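Local coordinates for mannan endo-1,4-beta-mannosidase (Bacillus subtilis, PDB 3CBW), which hydrolyses internal beta-1,4-mannosidic linkages in mannan, galactomannan and glucomannan, and takes part in glucomannan degradation, at residues A[173-178]-A[223-228]; A[247-252]-A[273-278]; A[254-259]-A[287-292]. The protein carries 3 engineered substitutions. All blocks are in the same frame, centred on the assembly; numbering follows the deposited sequence. Where two conformers were deposited one is given.

In the fold
All three contacts belong to the TIM barrel of this family 26 glycoside hydrolase. Contact 1 joins the chain leaving strand 169-172 to that leaving strand 220-224 and carries the probable proton donor, Glu176; contact 2 pairs strands 245-252 and 271-278 and carries the probable nucleophile, Glu275. Their centres are about 10 Å apart, and they meet at the catalytic centre, where Glu176 OE2 lies 2.5 Å from Asp249 OD2. Contact 3 belongs to the outer layer, its centre about 10 Å from that of contact 2 and about 19 Å from that of contact 1. Phe252 CZ of contact 2 reaches Phe290 CD1 of contact 3 at 3.6 Å, linking active-site strand to outer helix.

Contact 1 (A[173-178]-A[223-228]); sequences PLHEMN and VYSPDA
Asn178 grips the backbone of Asp227 with both ends of its amide. Asn178 OD1 accepts from Asp227 N at 2.8 Å and Asn178 ND2 donates to Asp227 O at 3.0 Å; each bond lies in the plane of the accepting carbonyl, on a lone pair, so the two together fix the amide's rotation. ND2 also donates to Asp231 O. The main chains join directly where Glu176 N meets Ser225 O at 2.8 Å, a nearly straight bond (170°) whose donor is tilted from the carbonyl plane. Farther back, a water donates to Pro173 O and Val223 O and accepts from Ser225 OG in one of its two conformers, in which OG also lies against CB of His175, a residue that probably helps position the nucleophile. These bonds tie the loop after strand 169-172 to the end of its parallel TIM-barrel neighbour 220-224 and the chain beyond, just where Glu176, the proton donor by similarity, enters the catalytic centre. Met177 carries most of the apolar packing. Its chain is bent at chi2 and chi3 (-59° and -63°), which curls the methyl back so that Met177 CE touches Tyr224 CE1 at 3.6 Å, while SD forms an oblique Met-aromatic contact with the ring, 4.8 Å from its centroid. Met177 SD also lies beside Pro226 CB (3.9 Å). Pro226 CD lies over one face of the Tyr224 ring, toward its rim, and Tyr224 OH is bonded to Lys233 O. Two acidic groups come close, Glu176 OE1 and Asp227 OD1 standing 3.9 Å apart with carboxylate planes almost perpendicular; Trp181 NE1 donates to Glu176 OE1, and Asn229 N binds Asp227 OD2.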
ATOM      1  N   PRO A 173       4.970  -2.734  -1.696  1.00  7.17           N
ATOM      2  CA  PRO A 173       6.234  -3.090  -1.054  1.00  7.42           C
ATOM      3  C   PRO A 173       7.158  -1.881  -0.893  1.00  7.02           C
ATOM      4  O   PRO A 173       7.071  -0.917  -1.663  1.00  7.97           O
ATOM      5  CB  PRO A 173       6.852  -4.050  -2.058  1.00  7.91           C
ATOM      6  CG  PRO A 173       6.430  -3.485  -3.397  1.00  8.06           C
ATOM      7  CD  PRO A 173       5.021  -2.950  -3.160  1.00  7.70           C
ATOM      8  N   LEU A 174       8.058  -1.941   0.089  1.00  7.11           N
ATOM      9  CA  LEU A 174       9.176  -0.990   0.176  1.00  7.46           C
ATOM     10  C   LEU A 174       8.697   0.453   0.243  1.00  7.78           C
ATOM     11  O   LEU A 174       9.226   1.344  -0.428  1.00  7.88           O
ATOM     12  CB  LEU A 174      10.140  -1.182  -0.994  1.00  8.28           C
ATOM     13  CG  LEU A 174      10.726  -2.575  -1.203  1.00  8.64           C
ATOM     14  CD1 LEU A 174      11.541  -2.572  -2.479  1.00 10.57           C
ATOM     15  CD2 LEU A 174      11.575  -3.019  -0.024  1.00  9.43           C
ATOM     16  N   HIS A 175       7.712   0.687   1.108  1.00  7.06           N
ATOM     17  CA  HIS A 175       7.084   1.998   1.232  1.00  7.26           C
ATOM     18  C   HIS A 175       7.933   2.969   2.055  1.00  7.20           C
ATOM     19  O   HIS A 175       8.858   2.566   2.774  1.00  7.34           O
ATOM     20  CB  HIS A 175       5.688   1.833   1.837  1.00  7.48           C
ATOM     21  CG  HIS A 175       5.679   1.276   3.223  1.00  7.23           C
ATOM     22  ND1 HIS A 175       6.168   0.021   3.542  1.00  8.78           N
ATOM     23  CD2 HIS A 175       5.157   1.784   4.365  1.00  7.98           C
ATOM     24  CE1 HIS A 175       5.988  -0.189   4.836  1.00  8.92           C
ATOM     25  NE2 HIS A 175       5.361   0.855   5.355  1.00  8.59           N
ATOM     26  N   GLU A 176       7.630   4.257   1.923  1.00  7.30           N
ATOM     27  CA  GLU A 176       8.291   5.306   2.716  1.00  7.71           C
ATOM     28  C   GLU A 176       9.811   5.269   2.584  1.00  7.39           C
ATOM     29  O   GLU A 176      10.545   5.511   3.545  1.00  7.75           O
ATOM     30  CB  GLU A 176       7.857   5.261   4.184  1.00  7.67           C
ATOM     31  CG  GLU A 176       6.355   5.471   4.326  1.00  8.88           C
ATOM     32  CD  GLU A 176       5.800   5.219   5.718  1.00  8.31           C
ATOM     33  OE1 GLU A 176       6.574   5.094   6.696  1.00  9.87           O
ATOM     34  OE2 GLU A 176       4.547   5.124   5.830  1.00  8.22           O
ATOM     35  N   MET A 177      10.265   4.975   1.375  1.00  7.77           N
ATOM     36  CA  MET A 177      11.675   4.815   1.075  1.00  7.81           C
ATOM     37  C   MET A 177      12.465   6.123   1.136  1.00  8.27           C
ATOM     38  O   MET A 177      13.691   6.089   1.252  1.00  8.60           O
ATOM     39  CB  MET A 177      11.838   4.143  -0.290  1.00  8.65           C
ATOM     40  CG  MET A 177      11.612   5.044  -1.521  1.00  8.61           C
ATOM     41  SD  MET A 177       9.971   5.901  -1.787  1.00  6.00           S
ATOM     42  CE  MET A 177       8.844   4.453  -1.989  1.00  9.02           C
ATOM     43  N   ASN A 178      11.772   7.260   1.032  1.00  7.58           N
ATOM     44  CA  ASN A 178      12.413   8.563   1.205  1.00  7.51           C
ATOM     45  C   ASN A 178      12.510   8.957   2.674  1.00  8.23           C
ATOM     46  O   ASN A 178      13.108   9.984   2.998  1.00  9.04           O
ATOM     47  CB  ASN A 178      11.710   9.653   0.381  1.00  7.54           C
ATOM     48  CG  ASN A 178      10.251   9.819   0.747  1.00  8.13           C
ATOM     49  OD1 ASN A 178       9.590   8.861   1.138  1.00  8.18           O
ATOM     50  ND2 ASN A 178       9.721  11.025   0.558  1.00  9.10           N
ATOM     51  N   VAL A 223       2.107  -0.753  -6.120  1.00  6.76           N
ATOM     52  CA  VAL A 223       1.908   0.579  -5.527  1.00  7.48           C
ATOM     53  C   VAL A 223       3.237   1.140  -5.017  1.00  7.54           C
ATOM     54  O   VAL A 223       3.926   0.484  -4.235  1.00  8.34           O
ATOM     55  CB  VAL A 223       0.863   0.527  -4.387  1.00  7.54           C
ATOM     56  CG1 VAL A 223       0.566   1.914  -3.821  1.00  8.18           C
ATOM     57  CG2 VAL A 223      -0.433  -0.158  -4.867  1.00  8.08           C
ATOM     58  N   TYR A 224       3.571   2.362  -5.445  1.00  6.72           N
ATOM     59  CA  TYR A 224       4.797   3.081  -5.047  1.00  7.41           C
ATOM     60  C   TYR A 224       4.384   4.186  -4.095  1.00  6.86           C
ATOM     61  O   TYR A 224       3.622   5.075  -4.494  1.00  7.37           O
ATOM     62  CB  TYR A 224       5.427   3.664  -6.313  1.00  7.78           C
ATOM     63  CG  TYR A 224       6.513   4.698  -6.099  1.00  7.29           C
ATOM     64  CD1 TYR A 224       7.808   4.311  -5.730  1.00  8.66           C
ATOM     65  CD2 TYR A 224       6.260   6.057  -6.299  1.00  7.90           C
ATOM     66  CE1 TYR A 224       8.812   5.247  -5.538  1.00  8.17           C
ATOM     67  CE2 TYR A 224       7.274   7.003  -6.097  1.00  7.76           C
ATOM     68  CZ  TYR A 224       8.537   6.583  -5.729  1.00  8.11           C
ATOM     69  OH  TYR A 224       9.546   7.494  -5.538  1.00  9.36           O
ATOM     70  N   SER A 225       4.906   4.156  -2.867  1.00  7.12           N
ATOM     71  CA  SER A 225       4.367   5.000  -1.795  0.50  7.63           C
ATOM     72  C   SER A 225       5.433   5.702  -0.944  1.00  7.30           C
ATOM     73  O   SER A 225       5.718   5.293   0.185  1.00  8.19           O
ATOM     74  CB  SER A 225       3.397   4.200  -0.910  0.50  8.32           C
ATOM     75  OG  SER A 225       4.001   3.037  -0.368  0.50  9.68           O
ATOM     76  N   PRO A 226       6.001   6.805  -1.463  1.00  7.42           N
ATOM     77  CA  PRO A 226       6.855   7.638  -0.624  1.00  7.74           C
ATOM     78  C   PRO A 226       6.092   8.282   0.536  1.00  7.74           C
ATOM     79  O   PRO A 226       4.851   8.382   0.518  1.00  7.96           O
ATOM     80  CB  PRO A 226       7.318   8.730  -1.578  1.00  8.18           C
ATOM     81  CG  PRO A 226       6.363   8.705  -2.735  1.00  9.74           C
ATOM     82  CD  PRO A 226       5.862   7.323  -2.838  1.00  7.64           C
ATOM     83  N   ASP A 227       6.847   8.714   1.537  1.00  7.54           N
ATOM     84  CA  ASP A 227       6.304   9.481   2.644  1.00  8.33           C
ATOM     85  C   ASP A 227       6.106  10.946   2.243  1.00  8.20           C
ATOM     86  O   ASP A 227       6.998  11.564   1.655  1.00  8.95           O
ATOM     87  CB  ASP A 227       7.278   9.408   3.812  1.00  8.61           C
ATOM     88  CG  ASP A 227       6.641   9.789   5.103  1.00 10.28           C
ATOM     89  OD1 ASP A 227       6.092   8.879   5.752  1.00 12.42           O
ATOM     90  OD2 ASP A 227       6.676  10.988   5.457  1.00 13.68           O
ATOM     91  N   ALA A 228       4.965  11.516   2.634  1.00  8.33           N
ATOM     92  CA  ALA A 228       4.650  12.918   2.340  1.00  8.77           C
ATOM     93  C   ALA A 228       5.532  13.916   3.074  1.00  9.42           C
ATOM     94  O   ALA A 228       5.655  15.060   2.648  1.00  9.98           O
ATOM     95  CB  ALA A 228       3.198  13.204   2.660  1.00  9.40           C
TER
HETATM   96  O   HOH W   1       5.578   1.402  -2.128  1.00  9.55           O

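Contact 2 (A[247-252]-A[273-278]); sequences GLDAYF and FTEVGP
Tyr251 lies across the neighbouring strand, running from Gly277 to Glu275. Its CG is anti to the carbonyl carbon (chi1 -70°), which lays the ring over the Gly277 backbone toward Glu275. Tyr251 CB begins 3.7 Å from Gly277 O; CD1 and CE1 then pass over the glycine backbone, with Tyr251 CD1 3.6 Å from Gly277 N, and the carbonyl carbon of Val276 sits over one ring face. On the other flank CE2 approaches Glu275 OE1, and at the tip Tyr251 OH donates to Glu275 OE1 at 2.6 Å, on its anti side and somewhat out of the carboxylate plane, with ring and carboxylate planes 89° apart. A phenylalanine in place of Tyr251 would probably leave Glu275 OE1 without this donor and the carboxylate less firmly fixed on that side. The strands are parallel neighbours in the TIM barrel, joined by a beta-alpha-beta crossover through helix 261-265, and Glu275, the nucleophile by similarity, stands where strand 271-278 turns a corner. Ala250 pairs with Val276, Ala250 N donating to Glu275 O (2.9 Å) and its O accepting from Gly277 N, and Phe252 N continues to Gly277 O. Asp249 shares the catalytic face. Thr274 OG1 donates to Asp249 OD1 at 2.7 Å, nearly head-on to the C-O bond. Asp249 OD2 lies 3.2 Å from Glu275 OE2; both oxygens are salt-bridged to Arg172, which probably eases the approach of the two carboxylates. The reverse face is apolar: Phe252 CE2 presses on Val276 CG2 at 3.4 Å, and Ala250 CB rests obliquely by Phe273 CD1 at 4.1 Å.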
ATOM      1  N   GLY A 247       1.469   7.020  -4.790  1.00  7.17           N
ATOM      2  CA  GLY A 247       0.721   7.602  -3.700  1.00  7.62           C
ATOM      3  C   GLY A 247       1.581   8.095  -2.575  1.00  7.48           C
ATOM      4  O   GLY A 247       2.794   7.926  -2.586  1.00  8.31           O
ATOM      5  N   LEU A 248       0.930   8.696  -1.588  1.00  7.78           N
ATOM      6  CA  LEU A 248       1.606   9.228  -0.415  1.00  7.86           C
ATOM      7  C   LEU A 248       1.144   8.557   0.851  1.00  7.72           C
ATOM      8  O   LEU A 248      -0.060   8.414   1.075  1.00  7.58           O
ATOM      9  CB  LEU A 248       1.333  10.728  -0.280  1.00  8.44           C
ATOM     10  CG  LEU A 248       1.953  11.601  -1.367  1.00  9.22           C
ATOM     11  CD1 LEU A 248       1.399  13.007  -1.317  1.00 10.98           C
ATOM     12  CD2 LEU A 248       3.480  11.639  -1.250  1.00 10.74           C
ATOM     13  N   ASP A 249       2.114   8.171   1.675  1.00  7.58           N
ATOM     14  CA  ASP A 249       1.871   7.880   3.078  1.00  8.06           C
ATOM     15  C   ASP A 249       1.945   9.215   3.827  1.00  8.58           C
ATOM     16  O   ASP A 249       2.998   9.850   3.867  1.00  9.26           O
ATOM     17  CB  ASP A 249       2.919   6.914   3.618  1.00  8.01           C
ATOM     18  CG  ASP A 249       2.724   5.477   3.127  1.00  7.85           C
ATOM     19  OD1 ASP A 249       1.975   5.248   2.156  1.00  8.59           O
ATOM     20  OD2 ASP A 249       3.321   4.564   3.745  1.00  8.61           O
ATOM     21  N   ALA A 250       0.819   9.639   4.393  1.00  9.03           N
ATOM     22  CA  ALA A 250       0.652  11.002   4.913  1.00 10.61           C
ATOM     23  C   ALA A 250       0.115  10.968   6.335  1.00 11.01           C
ATOM     24  O   ALA A 250      -1.034  10.585   6.558  1.00 10.69           O
ATOM     25  CB  ALA A 250      -0.293  11.812   4.005  1.00 11.92           C
ATOM     26  N   TYR A 251       0.965  11.342   7.280  1.00 11.26           N
ATOM     27  CA  TYR A 251       0.547  11.515   8.667  1.00 11.62           C
ATOM     28  C   TYR A 251       0.713  12.983   8.986  1.00 11.85           C
ATOM     29  O   TYR A 251       1.788  13.534   8.834  1.00 12.74           O
ATOM     30  CB  TYR A 251       1.355  10.623   9.614  1.00 12.61           C
ATOM     31  CG  TYR A 251       1.000   9.168   9.429  1.00 13.59           C
ATOM     32  CD1 TYR A 251       0.010   8.563  10.208  1.00 14.73           C
ATOM     33  CD2 TYR A 251       1.604   8.410   8.421  1.00 13.94           C
ATOM     34  CE1 TYR A 251      -0.347   7.225  10.008  1.00 15.35           C
ATOM     35  CE2 TYR A 251       1.252   7.069   8.214  1.00 13.86           C
ATOM     36  CZ  TYR A 251       0.279   6.491   9.011  1.00 13.80           C
ATOM     37  OH  TYR A 251      -0.091   5.182   8.828  1.00 15.31           O
ATOM     38  N   PHE A 252      -0.369  13.630   9.394  1.00 11.47           N
ATOM     39  CA  PHE A 252      -0.403  15.080   9.381  1.00 11.55           C
ATOM     40  C   PHE A 252      -1.437  15.590  10.361  1.00 11.74           C
ATOM     41  O   PHE A 252      -2.330  14.852  10.811  1.00 11.56           O
ATOM     42  CB  PHE A 252      -0.764  15.568   7.972  1.00 12.04           C
ATOM     43  CG  PHE A 252      -2.033  14.967   7.448  1.00 11.88           C
ATOM     44  CD1 PHE A 252      -3.273  15.529   7.751  1.00 12.05           C
ATOM     45  CD2 PHE A 252      -1.993  13.813   6.679  1.00 14.11           C
ATOM     46  CE1 PHE A 252      -4.450  14.955   7.280  1.00 12.42           C
ATOM     47  CE2 PHE A 252      -3.157  13.240   6.208  1.00 14.19           C
ATOM     48  CZ  PHE A 252      -4.386  13.812   6.502  1.00 13.25           C
ATOM     49  N   PHE A 273      -3.879   8.150  -1.507  1.00  6.90           N
ATOM     50  CA  PHE A 273      -3.307   8.318  -0.172  1.00  6.65           C
ATOM     51  C   PHE A 273      -3.155   6.942   0.454  1.00  7.07           C
ATOM     52  O   PHE A 273      -4.096   6.371   1.011  1.00  7.98           O
ATOM     53  CB  PHE A 273      -4.161   9.257   0.687  1.00  7.72           C
ATOM     54  CG  PHE A 273      -3.922  10.705   0.363  1.00  7.57           C
ATOM     55  CD1 PHE A 273      -2.709  11.297   0.703  1.00  8.97           C
ATOM     56  CD2 PHE A 273      -4.844  11.450  -0.342  1.00  8.18           C
ATOM     57  CE1 PHE A 273      -2.434  12.613   0.373  1.00 10.18           C
ATOM     58  CE2 PHE A 273      -4.577  12.787  -0.662  1.00  9.63           C
ATOM     59  CZ  PHE A 273      -3.363  13.354  -0.312  1.00 10.13           C
ATOM     60  N   THR A 274      -1.970   6.380   0.259  1.00  7.16           N
ATOM     61  CA  THR A 274      -1.720   4.972   0.501  1.00  7.50           C
ATOM     62  C   THR A 274      -1.627   4.616   1.983  1.00  7.69           C
ATOM     63  O   THR A 274      -1.767   3.448   2.332  1.00  7.81           O
ATOM     64  CB  THR A 274      -0.482   4.534  -0.285  1.00  7.69           C
ATOM     65  OG1 THR A 274       0.551   5.508  -0.116  1.00  8.36           O
ATOM     66  CG2 THR A 274      -0.813   4.435  -1.765  1.00  8.97           C
ATOM     67  N   GLU A 275      -1.385   5.615   2.833  1.00  8.15           N
ATOM     68  CA  GLU A 275      -1.573   5.556   4.295  1.00  9.52           C
ATOM     69  C   GLU A 275      -1.993   6.932   4.733  1.00 10.47           C
ATOM     70  O   GLU A 275      -1.520   7.943   4.196  1.00 11.78           O
ATOM     71  CB  GLU A 275      -0.298   5.236   5.058  1.00 10.45           C
ATOM     72  CG  GLU A 275       0.147   3.836   4.931  1.00 10.12           C
ATOM     73  CD  GLU A 275       1.199   3.412   5.966  1.00 10.66           C
ATOM     74  OE1 GLU A 275       1.332   4.005   7.059  1.00 13.14           O
ATOM     75  OE2 GLU A 275       1.912   2.458   5.678  1.00  9.74           O
ATOM     76  N   VAL A 276      -2.890   7.001   5.701  1.00  9.78           N
ATOM     77  CA  VAL A 276      -3.264   8.289   6.285  1.00 10.92           C
ATOM     78  C   VAL A 276      -3.521   8.119   7.769  1.00 10.64           C
ATOM     79  O   VAL A 276      -4.011   7.085   8.218  1.00  9.94           O
ATOM     80  CB  VAL A 276      -4.501   8.955   5.576  1.00 12.08           C
ATOM     81  CG1 VAL A 276      -5.693   8.074   5.575  1.00 12.66           C
ATOM     82  CG2 VAL A 276      -4.887  10.280   6.232  1.00 14.97           C
ATOM     83  N   GLY A 277      -3.176   9.144   8.528  1.00 11.10           N
ATOM     84  CA  GLY A 277      -3.648   9.244   9.892  1.00 11.57           C
ATOM     85  C   GLY A 277      -3.134  10.491  10.559  1.00 12.03           C
ATOM     86  O   GLY A 277      -2.313  11.227  10.000  1.00 11.05           O
ATOM     87  N   PRO A 278      -3.621  10.746  11.778  1.00 12.54           N
ATOM     88  CA  PRO A 278      -3.125  11.856  12.569  1.00 13.73           C
ATOM     89  C   PRO A 278      -1.647  11.719  12.904  1.00 15.18           C
ATOM     90  O   PRO A 278      -1.167  10.623  13.218  1.00 15.22           O
ATOM     91  CB  PRO A 278      -3.978  11.799  13.845  1.00 14.01           C
ATOM     92  CG  PRO A 278      -4.622  10.482  13.854  1.00 13.89           C
ATOM     93  CD  PRO A 278      -4.707  10.008  12.444  1.00 12.90           C
TER

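Contact 3 (A[254-259]-A[287-292]); sequences DAYSIN and YSLFIN
The Tyr256 ring has two oxygens near its plane: Asn292 OD1 beyond the hydroxyl and, from its own loop, Asp254 OD1 beside CD2. Leu289 O approaches obliquely, 3.8 Å from Tyr256 CE2. The ring and the Asn292 amide are turned 52° against each other, and Tyr256 OH donates to Asn292 OD1 at 2.6 Å, tilted somewhat from the carbonyl plane. Asn292 CG is anti to the backbone N (chi1 -177°), a setting that swings the amide toward the tyrosine; Gln296 NE2 also donates to OD1. Deeper in, the small Ala255 sits against the helix backbone, its CB 3.8 Å from Phe290 CA. The contact thus lays the loop after barrel strand 245-252 on helix 287-297, which follows strand 271-278 in the outer layer of the barrel. The loop makes a type I turn held by Asp254: OD1 accepts from Tyr256 N at 2.9 Å in an Asx turn, and OD2 takes Ser257 OG at 2.7 Å. Tyr298 OH ties in Ala255 O and Ile258 N. With only one hydrogen bond between the segments, at the partly exposed side of the contact, their attachment combines a directional phenol-amide link with close alanine-to-helix packing beneath it.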
ATOM      1  N   ASP A 254      -2.521  18.961   9.326  1.00 11.54           N
ATOM      2  CA  ASP A 254      -3.105  19.849   8.328  1.00 11.20           C
ATOM      3  C   ASP A 254      -3.306  19.072   7.034  1.00 11.02           C
ATOM      4  O   ASP A 254      -2.345  18.807   6.300  1.00 10.36           O
ATOM      5  CB  ASP A 254      -2.158  21.028   8.100  1.00 11.31           C
ATOM      6  CG  ASP A 254      -2.678  22.037   7.092  1.00 10.68           C
ATOM      7  OD1 ASP A 254      -3.745  21.828   6.484  1.00 11.64           O
ATOM      8  OD2 ASP A 254      -1.987  23.062   6.918  1.00 11.00           O
ATOM      9  N   ALA A 255      -4.559  18.731   6.745  1.00 11.49           N
ATOM     10  CA  ALA A 255      -4.893  17.978   5.538  1.00 12.23           C
ATOM     11  C   ALA A 255      -4.621  18.711   4.239  1.00 11.84           C
ATOM     12  O   ALA A 255      -4.542  18.092   3.195  1.00 12.38           O
ATOM     13  CB  ALA A 255      -6.354  17.572   5.576  1.00 13.27           C
ATOM     14  N   TYR A 256      -4.474  20.026   4.299  1.00 10.66           N
ATOM     15  CA  TYR A 256      -4.422  20.843   3.099  1.00 10.45           C
ATOM     16  C   TYR A 256      -2.998  21.174   2.664  1.00 10.88           C
ATOM     17  O   TYR A 256      -2.805  21.745   1.587  1.00 11.41           O
ATOM     18  CB  TYR A 256      -5.207  22.133   3.331  1.00 10.71           C
ATOM     19  CG  TYR A 256      -6.679  21.905   3.593  1.00 10.67           C
ATOM     20  CD1 TYR A 256      -7.618  22.128   2.597  1.00 11.08           C
ATOM     21  CD2 TYR A 256      -7.126  21.467   4.839  1.00 10.93           C
ATOM     22  CE1 TYR A 256      -8.976  21.930   2.837  1.00 11.87           C
ATOM     23  CE2 TYR A 256      -8.466  21.251   5.074  1.00 10.80           C
ATOM     24  CZ  TYR A 256      -9.374  21.488   4.084  1.00 10.78           C
ATOM     25  OH  TYR A 256     -10.703  21.295   4.368  1.00 12.64           O
ATOM     26  N   SER A 257      -2.027  20.812   3.502  1.00 11.34           N
ATOM     27  CA  SER A 257      -0.624  21.156   3.288  1.00 12.23           C
ATOM     28  C   SER A 257       0.239  19.960   2.924  1.00 12.37           C
ATOM     29  O   SER A 257       1.465  20.030   3.006  1.00 12.86           O
ATOM     30  CB  SER A 257      -0.061  21.839   4.532  1.00 12.70           C
ATOM     31  OG  SER A 257      -0.599  23.141   4.639  1.00 14.54           O
ATOM     32  N   ILE A 258      -0.392  18.865   2.520  1.00 12.00           N
ATOM     33  CA  ILE A 258       0.364  17.665   2.184  1.00 12.08           C
ATOM     34  C   ILE A 258       1.134  17.901   0.894  1.00 12.46           C
ATOM     35  O   ILE A 258       0.564  18.335  -0.105  1.00 14.15           O
ATOM     36  CB  ILE A 258      -0.543  16.429   2.066  1.00 11.31           C
ATOM     37  CG1 ILE A 258      -1.334  16.216   3.364  1.00 11.97           C
ATOM     38  CG2 ILE A 258       0.300  15.196   1.762  1.00 12.49           C
ATOM     39  CD1 ILE A 258      -2.500  15.233   3.244  1.00 12.59           C
ATOM     40  N   ASN A 259       2.439  17.657   0.949  1.00 11.54           N
ATOM     41  CA  ASN A 259       3.325  17.852  -0.185  1.00 11.43           C
ATOM     42  C   ASN A 259       3.467  16.570  -0.995  1.00 10.83           C
ATOM     43  O   ASN A 259       3.604  15.485  -0.422  1.00 11.33           O
ATOM     44  CB  ASN A 259       4.690  18.303   0.357  1.00 11.95           C
ATOM     45  CG  ASN A 259       5.716  18.564  -0.724  1.00 12.75           C
ATOM     46  OD1 ASN A 259       6.269  17.632  -1.313  1.00 13.28           O
ATOM     47  ND2 ASN A 259       6.015  19.841  -0.962  1.00 16.66           N
ATOM     48  N   TYR A 287     -11.296  13.750  10.176  1.00 13.90           N
ATOM     49  CA  TYR A 287     -11.339  13.093   8.872  1.00 13.40           C
ATOM     50  C   TYR A 287     -12.273  13.795   7.885  1.00 12.90           C
ATOM     51  O   TYR A 287     -12.121  13.633   6.677  1.00 13.00           O
ATOM     52  CB  TYR A 287     -11.680  11.600   8.999  1.00 13.16           C
ATOM     53  CG  TYR A 287     -10.465  10.717   9.236  1.00 12.66           C
ATOM     54  CD1 TYR A 287      -9.583  10.427   8.190  1.00 13.90           C
ATOM     55  CD2 TYR A 287     -10.190  10.172  10.496  1.00 12.97           C
ATOM     56  CE1 TYR A 287      -8.461   9.617   8.383  1.00 14.61           C
ATOM     57  CE2 TYR A 287      -9.066   9.352  10.698  1.00 13.02           C
ATOM     58  CZ  TYR A 287      -8.208   9.093   9.636  1.00 13.41           C
ATOM     59  OH  TYR A 287      -7.091   8.306   9.812  1.00 13.05           O
ATOM     60  N   SER A 288     -13.229  14.584   8.384  1.00 13.09           N
ATOM     61  CA  SER A 288     -14.101  15.349   7.482  1.00 13.44           C
ATOM     62  C   SER A 288     -13.316  16.415   6.720  1.00 12.45           C
ATOM     63  O   SER A 288     -13.632  16.718   5.568  1.00 12.64           O
ATOM     64  CB  SER A 288     -15.297  15.971   8.219  1.00 14.57           C
ATOM     65  OG  SER A 288     -14.907  17.051   9.040  1.00 16.22           O
ATOM     66  N   LEU A 289     -12.279  16.953   7.358  1.00 11.80           N
ATOM     67  CA  LEU A 289     -11.401  17.917   6.708  1.00 11.71           C
ATOM     68  C   LEU A 289     -10.511  17.256   5.665  1.00 11.32           C
ATOM     69  O   LEU A 289     -10.146  17.876   4.672  1.00 11.27           O
ATOM     70  CB  LEU A 289     -10.561  18.680   7.738  1.00 12.13           C
ATOM     71  CG  LEU A 289     -11.387  19.543   8.705  1.00 13.07           C
ATOM     72  CD1 LEU A 289     -10.518  20.047   9.841  1.00 15.32           C
ATOM     73  CD2 LEU A 289     -12.082  20.700   7.964  1.00 16.85           C
ATOM     74  N   PHE A 290     -10.151  16.000   5.904  1.00 10.09           N
ATOM     75  CA  PHE A 290      -9.336  15.247   4.937  1.00  9.82           C
ATOM     76  C   PHE A 290     -10.094  15.008   3.626  1.00 10.39           C
ATOM     77  O   PHE A 290      -9.558  15.243   2.541  1.00 10.27           O
ATOM     78  CB  PHE A 290      -8.876  13.929   5.567  1.00  9.72           C
ATOM     79  CG  PHE A 290      -8.164  13.007   4.614  1.00  8.84           C
ATOM     80  CD1 PHE A 290      -6.965  13.391   4.006  1.00 10.07           C
ATOM     81  CD2 PHE A 290      -8.667  11.733   4.359  1.00  9.00           C
ATOM     82  CE1 PHE A 290      -6.294  12.524   3.135  1.00 11.12           C
ATOM     83  CE2 PHE A 290      -8.007  10.870   3.493  1.00  9.82           C
ATOM     84  CZ  PHE A 290      -6.818  11.264   2.888  1.00 11.05           C
ATOM     85  N   ILE A 291     -11.349  14.576   3.720  1.00 10.44           N
ATOM     86  CA  ILE A 291     -12.133  14.411   2.496  1.00 10.95           C
ATOM     87  C   ILE A 291     -12.394  15.754   1.804  1.00 10.77           C
ATOM     88  O   ILE A 291     -12.396  15.825   0.578  1.00 10.96           O
ATOM     89  CB  ILE A 291     -13.435  13.559   2.681  1.00 11.72           C
ATOM     90  CG1 ILE A 291     -14.029  13.158   1.324  1.00 12.95           C
ATOM     91  CG2 ILE A 291     -14.461  14.273   3.546  1.00 12.49           C
ATOM     92  CD1 ILE A 291     -13.168  12.238   0.492  1.00 14.56           C
ATOM     93  N   ASN A 292     -12.591  16.819   2.578  1.00 10.48           N
ATOM     94  CA  ASN A 292     -12.736  18.128   1.976  1.00 10.72           C
ATOM     95  C   ASN A 292     -11.466  18.554   1.241  1.00 10.52           C
ATOM     96  O   ASN A 292     -11.532  19.097   0.145  1.00 10.60           O
ATOM     97  CB  ASN A 292     -13.116  19.176   3.012  1.00 11.98           C
ATOM     98  CG  ASN A 292     -13.340  20.530   2.385  1.00 12.76           C
ATOM     99  OD1 ASN A 292     -12.469  21.396   2.411  1.00 13.46           O
ATOM    100  ND2 ASN A 292     -14.496  20.695   1.751  1.00 14.72           N
TER